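Local coordinates for DegV family protein (Eubacterium eligens, PDB 3FDJ) that is of unknown function but, as a member of the DegV family, probably binds a fatty acid or similar lipid between its two domains, at residues A8-E16 / V255-S263. Sequence-based numbering, arbitrary orientation.
Sequences ADSACDIKE and VYKAGGLCS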
# COMPACT_ATOMS: atom_id res chain seq x y z
N ALA A 8 -0.15 2.11 -11.06
CA ALA A 8 0.32 2.20 -9.68
C ALA A 8 1.58 1.40 -9.52
O ALA A 8 1.80 0.44 -10.23
CB ALA A 8 -0.75 1.68 -8.71
N ASP A 9 2.43 1.79 -8.57
CA ASP A 9 3.49 0.89 -8.22
C ASP A 9 2.96 -0.35 -7.47
O ASP A 9 1.85 -0.37 -6.93
CB ASP A 9 4.61 1.58 -7.47
CG ASP A 9 4.20 2.01 -6.12
OD1 ASP A 9 3.91 1.11 -5.27
OD2 ASP A 9 4.21 3.25 -5.87
N SER A 10 3.80 -1.38 -7.46
CA SER A 10 3.41 -2.70 -6.96
C SER A 10 3.17 -2.74 -5.44
O SER A 10 2.67 -3.74 -4.93
CB SER A 10 4.48 -3.74 -7.35
OG SER A 10 5.69 -3.53 -6.65
N ALA A 11 3.47 -1.66 -4.72
CA ALA A 11 3.07 -1.54 -3.31
C ALA A 11 1.55 -1.53 -3.14
O ALA A 11 1.07 -1.67 -2.02
CB ALA A 11 3.68 -0.33 -2.66
N CYS A 12 0.79 -1.38 -4.24
CA CYS A 12 -0.67 -1.45 -4.17
C CYS A 12 -1.20 -2.88 -4.01
O CYS A 12 -2.39 -3.08 -3.76
CB CYS A 12 -1.30 -0.79 -5.40
SG CYS A 12 -1.13 -1.73 -6.89
N ASP A 13 -0.31 -3.87 -4.17
CA ASP A 13 -0.60 -5.31 -3.96
C ASP A 13 -1.48 -5.97 -5.04
O ASP A 13 -1.70 -7.19 -4.98
CB ASP A 13 -1.25 -5.60 -2.58
CG ASP A 13 -0.45 -5.04 -1.39
OD1 ASP A 13 0.76 -5.34 -1.28
OD2 ASP A 13 -1.07 -4.34 -0.53
N ILE A 14 -1.96 -5.21 -6.03
CA ILE A 14 -2.89 -5.74 -7.02
C ILE A 14 -2.31 -5.62 -8.42
O ILE A 14 -1.40 -4.81 -8.66
CB ILE A 14 -4.30 -5.10 -6.95
CG1 ILE A 14 -4.26 -3.59 -7.19
CG2 ILE A 14 -4.90 -5.38 -5.58
CD1 ILE A 14 -5.61 -2.95 -7.50
N LYS A 15 -2.83 -6.47 -9.30
CA LYS A 15 -2.38 -6.54 -10.69
C LYS A 15 -3.48 -6.20 -11.70
O LYS A 15 -3.19 -5.98 -12.87
CB LYS A 15 -1.82 -7.93 -11.00
CG LYS A 15 -0.33 -8.09 -10.76
CD LYS A 15 0.01 -8.47 -9.33
CE LYS A 15 1.52 -8.73 -9.17
NZ LYS A 15 1.94 -8.63 -7.74
N GLU A 16 -4.74 -6.18 -11.25
CA GLU A 16 -5.88 -5.85 -12.08
C GLU A 16 -6.94 -5.08 -11.29
O GLU A 16 -6.99 -5.13 -10.06
CB GLU A 16 -6.52 -7.13 -12.66
CG GLU A 16 -7.19 -8.02 -11.59
CD GLU A 16 -7.94 -9.23 -12.16
OE1 GLU A 16 -8.32 -9.19 -13.36
OE2 GLU A 16 -8.13 -10.21 -11.40
N VAL A 255 -10.56 -8.79 1.86
CA VAL A 255 -9.34 -9.31 2.48
C VAL A 255 -8.54 -10.00 1.39
O VAL A 255 -9.07 -10.85 0.66
CB VAL A 255 -9.67 -10.35 3.56
CG1 VAL A 255 -8.39 -11.13 4.01
CG2 VAL A 255 -10.37 -9.68 4.75
N TYR A 256 -7.26 -9.67 1.28
CA TYR A 256 -6.45 -10.22 0.19
C TYR A 256 -4.97 -10.25 0.55
O TYR A 256 -4.54 -9.68 1.54
CB TYR A 256 -6.68 -9.41 -1.09
CG TYR A 256 -6.37 -7.94 -0.92
CD1 TYR A 256 -7.30 -7.10 -0.31
CD2 TYR A 256 -5.17 -7.40 -1.36
CE1 TYR A 256 -7.03 -5.76 -0.12
CE2 TYR A 256 -4.90 -6.05 -1.20
CZ TYR A 256 -5.84 -5.25 -0.56
OH TYR A 256 -5.61 -3.93 -0.38
N LYS A 257 -4.20 -10.95 -0.27
CA LYS A 257 -2.78 -11.12 0.00
C LYS A 257 -1.96 -9.88 -0.40
O LYS A 257 -2.16 -9.29 -1.46
CB LYS A 257 -2.22 -12.32 -0.76
CG LYS A 257 -2.85 -13.65 -0.40
CD LYS A 257 -2.17 -14.78 -1.17
CE LYS A 257 -2.78 -16.11 -0.81
NZ LYS A 257 -4.20 -16.13 -1.22
N ALA A 258 -0.99 -9.57 0.44
CA ALA A 258 0.02 -8.56 0.12
C ALA A 258 0.88 -9.01 -1.06
O ALA A 258 1.05 -10.21 -1.31
CB ALA A 258 0.88 -8.28 1.34
N GLY A 259 1.39 -8.03 -1.82
CA GLY A 259 2.36 -8.29 -2.87
C GLY A 259 3.75 -8.35 -2.29
O GLY A 259 3.90 -8.35 -1.07
N GLY A 260 4.75 -8.41 -3.16
CA GLY A 260 6.14 -8.59 -2.78
C GLY A 260 6.70 -7.49 -1.88
O GLY A 260 7.30 -7.76 -0.86
N LEU A 261 6.50 -6.24 -2.28
CA LEU A 261 7.04 -5.09 -1.57
C LEU A 261 6.43 -5.00 -0.18
O LEU A 261 7.14 -4.87 0.83
CB LEU A 261 6.75 -3.81 -2.36
CG LEU A 261 7.40 -2.50 -1.87
CD1 LEU A 261 6.71 -1.94 -0.65
CD2 LEU A 261 8.92 -2.72 -1.63
N CYS A 262 5.11 -5.05 -0.10
CA CYS A 262 4.45 -5.00 1.19
C CYS A 262 4.79 -6.23 2.04
O CYS A 262 4.94 -6.11 3.25
CB CYS A 262 2.95 -4.79 1.07
SG CYS A 262 2.52 -3.06 0.56
N SER A 263 4.99 -7.39 1.43
CA SER A 263 5.38 -8.60 2.18
C SER A 263 6.78 -8.43 2.77
O SER A 263 7.01 -8.82 3.90
CB SER A 263 5.29 -9.86 1.31
OG SER A 263 3.94 -10.15 0.95
O HOH W 1 3.27 -5.18 -2.40
O HOH W 2 -3.07 -9.23 -3.94
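With chi1 at -53°, Asp13 sets its CG anti to its own carbonyl carbon, swinging the carboxylate toward Gly259 and Cys262; the SG of Cys262 is turned likewise (chi1 -72°) and comes 3.3 Å from Ala11 O. Gly259 N, one residue before the helix, gives Asp13 OD1 a nearly straight bond of 2.8 Å (174°), approaching from above the carboxylate plane. Cys262 CB packs against the same oxygen, while a water that accepts from Cys262 N lies 2.8 Å from Asp13 OD1 and within hydrogen-bonding distance of Ser10 O. Two amides near the start of helix 260-266 thus face one buried carboxylate oxygen, directly or through water, and would tend to favour its charged form. Replacing Asp13 with an alanine would probably leave Gly259 N without this acceptor and the bridging water less firmly placed. Gly259 fits tightly here, since a CB would come 3.5 Å from Asp13 CA. Asp13 CB, meanwhile, meets the edge of the Tyr256 ring in its plane, at CE2, and a second water joins Asp13 O to Lys257 O. On the other flank Ala11 CB rests on Leu261 CD1, 4.0 Å away. The example illustrates how an acidic side chain can tie a turn to a helix start: here the turn after strand 5-9 of one sheet is joined to the strand-to-helix link after 253-257 of the other, at the interface of the two-domain DegV fold.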